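Local coordinates for protein hydrazine synthase subunit beta (Candidatus Kuenenia stuttgartiensis, PDB 5C2V) that forms part of the hydrazine synthase complex, which condenses nitric oxide with ammonium, and may modulate transport of the hydroxylamine intermediate between the gamma and alpha active sites, at residues B[122-127]-B[131-136]; B[159-162]-B[167-170]; B[170-175]-B[180-185]; B[194-199]-B[203-208]. All blocks are in the same frame, centred on the assembly; numbering follows the deposited sequence.

Overall arrangement
The four contacts are hairpin pairings in three successive four-stranded antiparallel sheets of a beta-propeller, in chain order 1 to 4. Contact 1 joins the last two strands of the sheet 99-137. Contacts 2 and 3 lie side by side in the next sheet, 144-186, sharing strand 168-174 and Val170, their centres 11 Å apart. Contact 4 pairs the first two strands of the following sheet, and its centre lies about 8 Å from the centre of the chain. That centre is 13 Å from the centre of contact 2 and 14 Å from that of contact 3, and contact 4 packs on both through Ile159 and Phe172. Contact 1 lies farther out, its centre 18 to 23 Å from those of the others, touching none.

Contact 1: B[122-127]-B[131-136]; sequences AIDVID and MEKVRS
Asp124 receives two side chains from strand 132-136. Ser136 OG donates to Asp124 OD1 at 2.6 Å, coming from above the carboxylate plane. Lys133 lies on the face of Asp124, Ile126 and Ser136; there, CG anti to the backbone N (chi1 170°) and an extended chain running along its own strand toward Ser136 bring NZ within 3.6 Å of Asp124 OD2, a long salt bridge, and its CE packs on the carboxylate carbon. On that face Ile126 CG1 rests 3.9 Å from Lys133 CA. Towards the other side, Val125 CG2 fits against Val134 CB at 3.6 Å and also meets Arg135 CG.

Beneath these groups runs an antiparallel hairpin, the outer pair of strands in a beta-propeller blade. Val125 N bonds to Arg135 O at 3.0 Å, whereas Val125 O takes Val134 N at 2.8 Å, so two residues stand opposite one: a beta bulge that shifts the register between Asp124 and Ile126. Nearer the turn, Asp127 faces both Met131 and Glu132 in a G1 bulge, with Met131 in the left-handed region (57/52), and Asp127 N bonds to Glu132 O at 3.0 Å.

Farther out, Asp127 OD2 accepts a hydrogen bond from Arg130 N inside the turn. Asp124 OD2 is also held by Gly96 N, while Ile126 and Lys133 both pack on Ile93 of strand 88-94 in the preceding blade.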
loop_
_atom_site.group_PDB
_atom_site.type_symbol
_atom_site.label_atom_id
_atom_site.label_comp_id
_atom_site.label_asym_id
_atom_site.label_seq_id
_atom_site.Cartn_x
_atom_site.Cartn_y
_atom_site.Cartn_z
ATOM N N ALA B 122 48.771 32.396 14.950
ATOM C CA ALA B 122 49.653 33.016 13.970
ATOM C C ALA B 122 49.774 32.226 12.669
ATOM O O ALA B 122 49.761 30.988 12.667
ATOM C CB ALA B 122 51.033 33.225 14.574
ATOM N N ILE B 123 49.934 32.956 11.571
ATOM C CA ILE B 123 50.499 32.393 10.355
ATOM C C ILE B 123 51.736 33.208 9.996
ATOM O O ILE B 123 51.627 34.365 9.596
ATOM C CB ILE B 123 49.500 32.406 9.187
ATOM C CG1 ILE B 123 48.200 31.709 9.591
ATOM C CG2 ILE B 123 50.107 31.738 7.960
ATOM C CD1 ILE B 123 47.109 31.819 8.556
ATOM N N ASP B 124 52.911 32.602 10.120
ATOM C CA ASP B 124 54.156 33.315 9.868
ATOM C C ASP B 124 54.525 33.253 8.393
ATOM O O ASP B 124 54.499 32.184 7.779
ATOM C CB ASP B 124 55.289 32.746 10.724
ATOM C CG ASP B 124 55.082 32.997 12.205
ATOM O OD1 ASP B 124 54.289 33.897 12.552
ATOM O OD2 ASP B 124 55.716 32.298 13.022
ATOM N N VAL B 125 54.858 34.407 7.826
ATOM C CA VAL B 125 55.256 34.480 6.428
ATOM C C VAL B 125 56.779 34.475 6.310
ATOM O O VAL B 125 57.488 35.025 7.154
ATOM C CB VAL B 125 54.664 35.726 5.730
ATOM C CG1 VAL B 125 53.164 35.787 5.953
ATOM C CG2 VAL B 125 55.313 36.991 6.241
ATOM N N ILE B 126 57.275 33.814 5.271
ATOM C CA ILE B 126 58.708 33.653 5.066
ATOM C C ILE B 126 59.100 33.942 3.620
ATOM O O ILE B 126 58.598 33.307 2.697
ATOM C CB ILE B 126 59.170 32.226 5.432
ATOM C CG1 ILE B 126 59.034 31.986 6.937
ATOM C CG2 ILE B 126 60.602 31.994 4.983
ATOM C CD1 ILE B 126 59.404 30.583 7.366
ATOM N N ASP B 127 59.998 34.903 3.425
ATOM C CA ASP B 127 60.519 35.181 2.093
ATOM C C ASP B 127 61.523 34.102 1.701
ATOM O O ASP B 127 62.357 33.704 2.511
ATOM C CB ASP B 127 61.172 36.562 2.039
ATOM C CG ASP B 127 61.669 36.915 0.652
ATOM O OD1 ASP B 127 60.845 37.330 -0.189
ATOM O OD2 ASP B 127 62.883 36.767 0.398
ATOM N N MET B 131 65.226 33.916 2.907
ATOM C CA MET B 131 65.149 32.681 3.684
ATOM C C MET B 131 64.931 33.058 5.143
ATOM O O MET B 131 65.693 32.622 6.012
ATOM C CB MET B 131 66.419 31.840 3.491
ATOM C CG MET B 131 66.209 30.346 3.634
ATOM S SD MET B 131 67.483 29.422 2.766
ATOM C CE MET B 131 67.192 29.986 1.089
ATOM N N GLU B 132 63.913 33.894 5.398
ATOM C CA GLU B 132 63.736 34.533 6.709
ATOM C C GLU B 132 62.270 34.872 6.927
ATOM O O GLU B 132 61.491 34.953 5.978
ATOM C CB GLU B 132 64.675 35.762 6.784
ATOM C CG GLU B 132 64.710 36.735 8.005
ATOM C CD GLU B 132 63.557 37.639 8.178
ATOM O OE1 GLU B 132 62.763 37.823 7.215
ATOM O OE2 GLU B 132 63.402 38.209 9.309
ATOM N N LYS B 133 61.906 35.045 8.195
ATOM C CA LYS B 133 60.525 35.243 8.580
ATOM C C LYS B 133 60.218 36.731 8.554
ATOM O O LYS B 133 60.701 37.508 9.378
ATOM C CB LYS B 133 60.268 34.672 9.975
ATOM C CG LYS B 133 58.892 35.057 10.538
ATOM C CD LYS B 133 58.734 34.686 12.018
ATOM C CE LYS B 133 57.555 35.439 12.671
ATOM N NZ LYS B 133 57.477 35.224 14.162
ATOM N N VAL B 134 59.355 37.125 7.626
ATOM C CA VAL B 134 59.060 38.536 7.455
ATOM C C VAL B 134 58.145 39.078 8.565
ATOM O O VAL B 134 58.552 39.912 9.381
ATOM C CB VAL B 134 58.397 38.811 6.090
ATOM C CG1 VAL B 134 58.063 40.297 5.972
ATOM C CG2 VAL B 134 59.285 38.360 4.920
ATOM N N ARG B 135 56.903 38.609 8.603
ATOM C CA ARG B 135 55.981 39.056 9.640
ATOM C C ARG B 135 55.008 37.957 10.046
ATOM O O ARG B 135 55.175 36.806 9.657
ATOM C CB ARG B 135 55.202 40.285 9.177
ATOM C CG ARG B 135 54.614 40.140 7.791
ATOM C CD ARG B 135 53.289 40.847 7.665
ATOM N NE ARG B 135 53.363 42.208 8.172
ATOM C CZ ARG B 135 52.298 42.941 8.463
ATOM N NH1 ARG B 135 51.084 42.436 8.293
ATOM N NH2 ARG B 135 52.448 44.173 8.924
ATOM N N SER B 136 54.008 38.303 10.854
ATOM C CA SER B 136 53.004 37.324 11.267
ATOM C C SER B 136 51.595 37.836 10.992
ATOM O O SER B 136 51.297 39.009 11.209
ATOM C CB SER B 136 53.159 36.979 12.752
ATOM O OG SER B 136 54.427 36.404 13.012
#

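Contact 2: B[159-162]-B[167-170]; sequences ILDT and NRSV
Asp161 swings its CG anti to the backbone N (chi1 -171°), and Arg168, extended from CG to NE, reaches across the strand pair to meet it. The two form a salt bridge between Asp161 OD1 and Arg168 NH1; the modelled separation of 2.3 Å is too short to be taken literally. OD1 lies at the guanidinium edge, near its plane, although the carboxylate is turned 38° from that plane. Thr162 O sits over the centre of one guanidinium face, 3.0 Å from Arg168 NH1, with an angle too poor for a hydrogen bond.

This is the loop end of the hairpin between the second and third strands of a propeller blade. Leu160 N bonds to Ser169 O at 2.9 Å, and Ile159 and Val170, a non-hydrogen-bonded pair, touch through their CG2 methyls at 3.9 Å. Toward the loop, a water bridges the strands, donating to Thr162 OG1 and Ser169 OG, each at 3.1 Å; Thr162 OG1 also bonds to Tyr142 O, and Ser169 OG probably to the Asn183 side chain. Asp161 OD2 has a second salt bridge to Arg193, and Arg168 NH2 makes a weak bond to Thr74 O of the gamma subunit.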
loop_
_atom_site.group_PDB
_atom_site.type_symbol
_atom_site.label_atom_id
_atom_site.label_comp_id
_atom_site.label_asym_id
_atom_site.label_seq_id
_atom_site.Cartn_x
_atom_site.Cartn_y
_atom_site.Cartn_z
ATOM N N ILE B 159 42.434 26.710 8.536
ATOM C CA ILE B 159 41.556 26.034 9.477
ATOM C C ILE B 159 42.007 26.330 10.897
ATOM O O ILE B 159 43.157 26.082 11.266
ATOM C CB ILE B 159 41.521 24.510 9.260
ATOM C CG1 ILE B 159 42.932 23.964 9.030
ATOM C CG2 ILE B 159 40.618 24.162 8.090
ATOM C CD1 ILE B 159 43.003 22.459 9.006
ATOM N N LEU B 160 41.092 26.861 11.698
ATOM C CA LEU B 160 41.392 27.117 13.092
ATOM C C LEU B 160 40.804 25.997 13.923
ATOM O O LEU B 160 39.587 25.879 14.054
ATOM C CB LEU B 160 40.832 28.466 13.543
ATOM C CG LEU B 160 41.074 29.665 12.629
ATOM C CD1 LEU B 160 40.448 30.912 13.229
ATOM C CD2 LEU B 160 42.560 29.868 12.385
ATOM N N ASP B 161 41.678 25.178 14.492
ATOM C CA ASP B 161 41.228 24.118 15.370
ATOM C C ASP B 161 41.450 24.651 16.771
ATOM O O ASP B 161 42.583 24.760 17.240
ATOM C CB ASP B 161 42.001 22.822 15.112
ATOM C CG ASP B 161 41.425 21.637 15.857
ATOM O OD1 ASP B 161 40.222 21.668 16.189
ATOM O OD2 ASP B 161 42.173 20.667 16.099
ATOM N N THR B 162 40.352 24.979 17.436
ATOM C CA THR B 162 40.412 25.766 18.653
ATOM C C THR B 162 39.959 24.943 19.840
ATOM O O THR B 162 38.802 24.529 19.915
ATOM C CB THR B 162 39.549 27.036 18.540
ATOM O OG1 THR B 162 40.101 27.899 17.538
ATOM C CG2 THR B 162 39.513 27.777 19.867
ATOM N N ASN B 167 32.234 25.434 18.165
ATOM C CA ASN B 167 32.193 26.050 16.853
ATOM C C ASN B 167 33.599 26.457 16.452
ATOM O O ASN B 167 34.174 27.397 17.000
ATOM C CB ASN B 167 31.256 27.260 16.848
ATOM C CG ASN B 167 29.994 27.023 17.654
ATOM O OD1 ASN B 167 28.992 26.528 17.135
ATOM N ND2 ASN B 167 30.035 27.382 18.931
ATOM N N ARG B 168 34.140 25.732 15.481
ATOM C CA ARG B 168 35.501 25.950 15.024
ATOM C C ARG B 168 35.438 26.451 13.592
ATOM O O ARG B 168 34.622 25.982 12.797
ATOM C CB ARG B 168 36.322 24.663 15.139
ATOM C CG ARG B 168 36.453 24.163 16.574
ATOM C CD ARG B 168 37.321 22.916 16.668
ATOM N NE ARG B 168 37.145 22.221 17.941
ATOM C CZ ARG B 168 38.143 21.796 18.711
ATOM N NH1 ARG B 168 39.400 21.995 18.342
ATOM N NH2 ARG B 168 37.883 21.172 19.852
ATOM N N SER B 169 36.293 27.411 13.263
ATOM C CA SER B 169 36.106 28.176 12.041
ATOM C C SER B 169 37.265 28.102 11.057
ATOM O O SER B 169 38.272 27.433 11.291
ATOM C CB SER B 169 35.840 29.639 12.395
ATOM O OG SER B 169 36.894 30.168 13.181
ATOM N N VAL B 170 37.086 28.805 9.945
ATOM C CA VAL B 170 38.092 28.925 8.903
ATOM C C VAL B 170 38.264 30.398 8.550
ATOM O O VAL B 170 37.281 31.109 8.314
ATOM C CB VAL B 170 37.708 28.128 7.638
ATOM C CG1 VAL B 170 38.726 28.357 6.532
ATOM C CG2 VAL B 170 37.584 26.647 7.958
HETATM O O HOH W 1 37.626 28.789 15.873
#

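Contact 3: B[170-175]-B[180-185]; sequences VDFIDI and VVENRV
Phe172 lays one corner of its ring against the aliphatic chain of Arg184, Phe172 CE1 lying 3.6 Å from Arg184 CD and slightly farther from CG. The ring and guanidinium planes are 59° apart, and the nearest approaches are made by the methylenes. Arg184 keeps its chain straight (chi2 -176°), which carries the guanidinium beyond the ring. There NE makes a weak hydrogen bond, part of a salt bridge, with Glu182 OE2 at 3.3 Å, while NH1 and NH2 bond to the carbonyls of Glu234 and Lys236 in the next blade. At the ring's edge, in its plane, lies Glu182 O.

Val181 packs its CG2 on Phe172 CB at 3.7 Å. On the opposite face of the sheet, Ile173 bends its chain so that CD1 meets Val180 CG1 at 3.5 Å, and Asp171 stands beside Asn183 with the carboxylate steeply inclined to the amide. The amide may be turned over in the model, which leaves the nature of that pair open; Asp171 OD2 is held by Ser140 N.

The hairpin joins the two outer strands of a propeller blade. Val170 and Arg184 exchange two backbone bonds, both 2.9 Å. Past them, Phe172 N donates to Glu182 O, but Phe172 O accepts from Val181 N at 3.0 Å, a beta bulge facing Phe172. The Arg184 guanidinium has the Glu182 carboxylate, by weak bonds, and two backbone carbonyls around it, which would be expected to stabilise its positive charge while ties to Glu234 and Lys236 link this outer strand to the neighbouring blade.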
loop_
_atom_site.group_PDB
_atom_site.type_symbol
_atom_site.label_atom_id
_atom_site.label_comp_id
_atom_site.label_asym_id
_atom_site.label_seq_id
_atom_site.Cartn_x
_atom_site.Cartn_y
_atom_site.Cartn_z
ATOM N N VAL B 170 37.086 28.805 9.945
ATOM C CA VAL B 170 38.092 28.925 8.903
ATOM C C VAL B 170 38.264 30.398 8.550
ATOM O O VAL B 170 37.281 31.109 8.314
ATOM C CB VAL B 170 37.708 28.128 7.638
ATOM C CG1 VAL B 170 38.726 28.357 6.532
ATOM C CG2 VAL B 170 37.584 26.647 7.958
ATOM N N ASP B 171 39.513 30.851 8.532
ATOM C CA ASP B 171 39.823 32.236 8.205
ATOM C C ASP B 171 40.211 32.401 6.742
ATOM O O ASP B 171 40.937 31.577 6.180
ATOM C CB ASP B 171 40.951 32.760 9.095
ATOM C CG ASP B 171 40.445 33.320 10.407
ATOM O OD1 ASP B 171 39.248 33.666 10.485
ATOM O OD2 ASP B 171 41.245 33.423 11.359
ATOM N N PHE B 172 39.718 33.477 6.137
ATOM C CA PHE B 172 40.082 33.841 4.776
ATOM C C PHE B 172 41.010 35.053 4.794
ATOM O O PHE B 172 40.676 36.097 5.355
ATOM C CB PHE B 172 38.833 34.131 3.939
ATOM C CG PHE B 172 37.974 32.922 3.692
ATOM C CD1 PHE B 172 37.011 32.538 4.612
ATOM C CD2 PHE B 172 38.126 32.173 2.537
ATOM C CE1 PHE B 172 36.221 31.426 4.385
ATOM C CE2 PHE B 172 37.337 31.061 2.304
ATOM C CZ PHE B 172 36.383 30.687 3.230
ATOM N N ILE B 173 42.181 34.900 4.186
ATOM C CA ILE B 173 43.197 35.942 4.190
ATOM C C ILE B 173 43.432 36.474 2.784
ATOM O O ILE B 173 43.493 35.706 1.824
ATOM C CB ILE B 173 44.545 35.426 4.749
ATOM C CG1 ILE B 173 44.327 34.530 5.970
ATOM C CG2 ILE B 173 45.469 36.588 5.085
ATOM C CD1 ILE B 173 43.721 35.238 7.142
ATOM N N ASP B 174 43.575 37.789 2.662
ATOM C CA ASP B 174 43.955 38.387 1.391
ATOM C C ASP B 174 45.472 38.526 1.372
ATOM O O ASP B 174 46.040 39.295 2.144
ATOM C CB ASP B 174 43.278 39.744 1.192
ATOM C CG ASP B 174 43.468 40.290 -0.209
ATOM O OD1 ASP B 174 42.603 40.029 -1.072
ATOM O OD2 ASP B 174 44.483 40.977 -0.450
ATOM N N ILE B 175 46.117 37.769 0.488
ATOM C CA ILE B 175 47.573 37.654 0.481
ATOM C C ILE B 175 48.270 38.990 0.240
ATOM O O ILE B 175 49.222 39.334 0.943
ATOM C CB ILE B 175 48.038 36.630 -0.576
ATOM C CG1 ILE B 175 47.692 35.214 -0.109
ATOM C CG2 ILE B 175 49.533 36.756 -0.834
ATOM C CD1 ILE B 175 48.325 34.113 -0.926
ATOM N N VAL B 180 42.756 39.504 7.700
ATOM C CA VAL B 180 41.552 38.682 7.634
ATOM C C VAL B 180 40.388 39.438 6.986
ATOM O O VAL B 180 39.940 40.469 7.490
ATOM C CB VAL B 180 41.122 38.195 9.049
ATOM C CG1 VAL B 180 42.058 37.119 9.557
ATOM C CG2 VAL B 180 41.089 39.355 10.041
ATOM N N VAL B 181 39.913 38.933 5.851
ATOM C CA VAL B 181 38.704 39.469 5.230
ATOM C C VAL B 181 37.413 38.890 5.826
ATOM O O VAL B 181 36.447 39.621 6.045
ATOM C CB VAL B 181 38.713 39.260 3.692
ATOM C CG1 VAL B 181 39.813 40.093 3.053
ATOM C CG2 VAL B 181 38.891 37.794 3.332
ATOM N N GLU B 182 37.397 37.584 6.082
ATOM C CA GLU B 182 36.187 36.908 6.548
ATOM C C GLU B 182 36.500 35.680 7.402
ATOM O O GLU B 182 37.535 35.038 7.228
ATOM C CB GLU B 182 35.316 36.500 5.353
ATOM C CG GLU B 182 33.883 36.125 5.709
ATOM C CD GLU B 182 33.064 35.724 4.496
ATOM O OE1 GLU B 182 31.820 35.820 4.555
ATOM O OE2 GLU B 182 33.666 35.309 3.483
ATOM N N ASN B 183 35.595 35.357 8.322
ATOM C CA ASN B 183 35.707 34.149 9.133
ATOM C C ASN B 183 34.425 33.323 9.076
ATOM O O ASN B 183 33.354 33.807 9.443
ATOM C CB ASN B 183 36.036 34.504 10.583
ATOM C CG ASN B 183 35.984 33.301 11.505
ATOM O OD1 ASN B 183 36.933 32.521 11.580
ATOM N ND2 ASN B 183 34.872 33.145 12.213
ATOM N N ARG B 184 34.532 32.079 8.620
ATOM C CA ARG B 184 33.350 31.231 8.482
ATOM C C ARG B 184 33.366 30.055 9.452
ATOM O O ARG B 184 34.283 29.238 9.446
ATOM C CB ARG B 184 33.222 30.723 7.046
ATOM C CG ARG B 184 32.871 31.812 6.049
ATOM C CD ARG B 184 32.660 31.246 4.658
ATOM N NE ARG B 184 32.366 32.295 3.686
ATOM C CZ ARG B 184 32.212 32.083 2.384
ATOM N NH1 ARG B 184 32.324 30.857 1.891
ATOM N NH2 ARG B 184 31.946 33.098 1.573
ATOM N N VAL B 185 32.327 29.972 10.274
ATOM C CA VAL B 185 32.251 28.970 11.327
ATOM C C VAL B 185 31.620 27.661 10.855
ATOM O O VAL B 185 30.545 27.659 10.257
ATOM C CB VAL B 185 31.446 29.505 12.531
ATOM C CG1 VAL B 185 31.104 28.383 13.495
ATOM C CG2 VAL B 185 32.217 30.612 13.234
#

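Contact 4: B[194-199]-B[203-208]; sequences DVVYTP and YIAVTH
Ile204 sets its CG2 methyl squarely over the ring of Tyr197, 3.3 Å from the ring centroid and only 4° off the normal, a CH-pi contact in which the methyl meets all six ring carbons at similar range. The two side chains run alongside each other in the same direction, as a non-hydrogen-bonded antiparallel pair. Ile204 CG2 lies anti to the carbonyl carbon, with CG1 at chi1 51°, and this turns the methyl branch towards the ring. Further along the same face Val195 fits its CB against Val206 CG2 at 4.0 Å, and Ile159 of the preceding blade presses its own methyl onto both valines, filling the dip between them.

On the reverse face the bumps of Val196 and Ala205 are smaller. Val196 CG2 lies on the low Ala205 CB at 3.6 Å, and Met259 of the following blade packs over Val196. At the turn end, Thr198 CG2 touches Tyr203 CB at 3.7 Å, while Thr198 OG1 takes Tyr203 N at 3.1 Å and also bonds to Asp200. Tyr203 sends its hydroxyl on to Arg291.

Val196 and Ala205 exchange two backbone bonds, N to O in each direction, and Thr198 N donates to Tyr203 O at 3.1 Å. All the touching residues are buried. With a neighbouring blade packed on each face, this is the inner hairpin, first and second strands, of a four-stranded beta-propeller blade.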
loop_
_atom_site.group_PDB
_atom_site.type_symbol
_atom_site.label_atom_id
_atom_site.label_comp_id
_atom_site.label_asym_id
_atom_site.label_seq_id
_atom_site.Cartn_x
_atom_site.Cartn_y
_atom_site.Cartn_z
ATOM N N ASP B 194 42.690 19.139 8.235
ATOM C CA ASP B 194 43.197 19.550 6.923
ATOM C C ASP B 194 42.254 20.505 6.190
ATOM O O ASP B 194 41.068 20.584 6.507
ATOM C CB ASP B 194 43.471 18.319 6.053
ATOM C CG ASP B 194 44.610 18.538 5.073
ATOM O OD1 ASP B 194 44.970 19.708 4.825
ATOM O OD2 ASP B 194 45.150 17.538 4.554
ATOM N N VAL B 195 42.787 21.224 5.207
ATOM C CA VAL B 195 41.956 21.981 4.273
ATOM C C VAL B 195 42.548 21.940 2.860
ATOM O O VAL B 195 43.746 22.159 2.680
ATOM C CB VAL B 195 41.784 23.447 4.728
ATOM C CG1 VAL B 195 43.121 24.046 5.151
ATOM C CG2 VAL B 195 41.121 24.280 3.638
ATOM N N VAL B 196 41.717 21.655 1.859
ATOM C CA VAL B 196 42.192 21.672 0.474
ATOM C C VAL B 196 41.308 22.522 -0.434
ATOM O O VAL B 196 40.140 22.754 -0.138
ATOM C CB VAL B 196 42.280 20.250 -0.123
ATOM C CG1 VAL B 196 43.332 19.426 0.605
ATOM C CG2 VAL B 196 40.925 19.565 -0.086
ATOM N N TYR B 197 41.886 22.981 -1.540
ATOM C CA TYR B 197 41.169 23.782 -2.529
ATOM C C TYR B 197 40.860 22.966 -3.778
ATOM O O TYR B 197 41.633 22.090 -4.165
ATOM C CB TYR B 197 41.983 25.019 -2.921
ATOM C CG TYR B 197 41.467 26.330 -2.367
ATOM C CD1 TYR B 197 40.365 26.960 -2.930
ATOM C CD2 TYR B 197 42.100 26.953 -1.301
ATOM C CE1 TYR B 197 39.899 28.164 -2.434
ATOM C CE2 TYR B 197 41.643 28.155 -0.799
ATOM C CZ TYR B 197 40.541 28.756 -1.367
ATOM O OH TYR B 197 40.083 29.954 -0.869
ATOM N N THR B 198 39.725 23.256 -4.406
ATOM C CA THR B 198 39.405 22.667 -5.699
ATOM C C THR B 198 40.191 23.398 -6.785
ATOM O O THR B 198 40.460 24.591 -6.654
ATOM C CB THR B 198 37.894 22.734 -6.000
ATOM O OG1 THR B 198 37.442 24.091 -5.901
ATOM C CG2 THR B 198 37.118 21.872 -5.018
ATOM N N PRO B 199 40.575 22.680 -7.854
ATOM C CA PRO B 199 41.382 23.235 -8.949
ATOM C C PRO B 199 40.828 24.531 -9.546
ATOM O O PRO B 199 41.606 25.354 -10.028
ATOM C CB PRO B 199 41.363 22.115 -9.990
ATOM C CG PRO B 199 41.236 20.877 -9.181
ATOM C CD PRO B 199 40.342 21.233 -8.028
ATOM N N TYR B 203 35.670 26.023 -4.251
ATOM C CA TYR B 203 35.304 25.273 -3.052
ATOM C C TYR B 203 36.523 24.896 -2.216
ATOM O O TYR B 203 37.637 24.805 -2.732
ATOM C CB TYR B 203 34.538 23.997 -3.417
ATOM C CG TYR B 203 33.416 24.183 -4.413
ATOM C CD1 TYR B 203 32.143 24.550 -3.995
ATOM C CD2 TYR B 203 33.624 23.974 -5.771
ATOM C CE1 TYR B 203 31.114 24.714 -4.903
ATOM C CE2 TYR B 203 32.601 24.135 -6.685
ATOM C CZ TYR B 203 31.347 24.506 -6.245
ATOM O OH TYR B 203 30.324 24.669 -7.152
ATOM N N ILE B 204 36.304 24.675 -0.923
ATOM C CA ILE B 204 37.330 24.081 -0.072
ATOM C C ILE B 204 36.762 22.906 0.715
ATOM O O ILE B 204 35.610 22.934 1.150
ATOM C CB ILE B 204 37.938 25.096 0.919
ATOM C CG1 ILE B 204 36.840 25.836 1.683
ATOM C CG2 ILE B 204 38.835 26.083 0.192
ATOM C CD1 ILE B 204 37.366 26.779 2.743
ATOM N N ALA B 205 37.573 21.869 0.886
ATOM C CA ALA B 205 37.177 20.714 1.682
ATOM C C ALA B 205 37.920 20.713 3.013
ATOM O O ALA B 205 39.119 21.002 3.065
ATOM C CB ALA B 205 37.436 19.423 0.922
ATOM N N VAL B 206 37.192 20.407 4.085
ATOM C CA VAL B 206 37.766 20.349 5.426
ATOM C C VAL B 206 37.307 19.097 6.172
ATOM O O VAL B 206 36.113 18.906 6.395
ATOM C CB VAL B 206 37.385 21.594 6.258
ATOM C CG1 VAL B 206 37.837 21.429 7.702
ATOM C CG2 VAL B 206 37.980 22.856 5.645
ATOM N N THR B 207 38.255 18.251 6.561
ATOM C CA THR B 207 37.935 17.048 7.327
ATOM C C THR B 207 37.854 17.345 8.819
ATOM O O THR B 207 38.716 18.031 9.369
ATOM C CB THR B 207 38.972 15.933 7.101
ATOM O OG1 THR B 207 40.291 16.495 7.104
ATOM C CG2 THR B 207 38.727 15.236 5.776
ATOM N N HIS B 208 36.821 16.819 9.473
ATOM C CA HIS B 208 36.638 17.044 10.902
ATOM C C HIS B 208 35.666 16.047 11.525
ATOM O O HIS B 208 35.183 15.128 10.861
ATOM C CB HIS B 208 36.141 18.468 11.158
ATOM C CG HIS B 208 34.765 18.728 10.633
ATOM N ND1 HIS B 208 33.626 18.470 11.364
ATOM C CD2 HIS B 208 34.342 19.224 9.443
ATOM C CE1 HIS B 208 32.562 18.795 10.651
ATOM N NE2 HIS B 208 32.971 19.255 9.483
#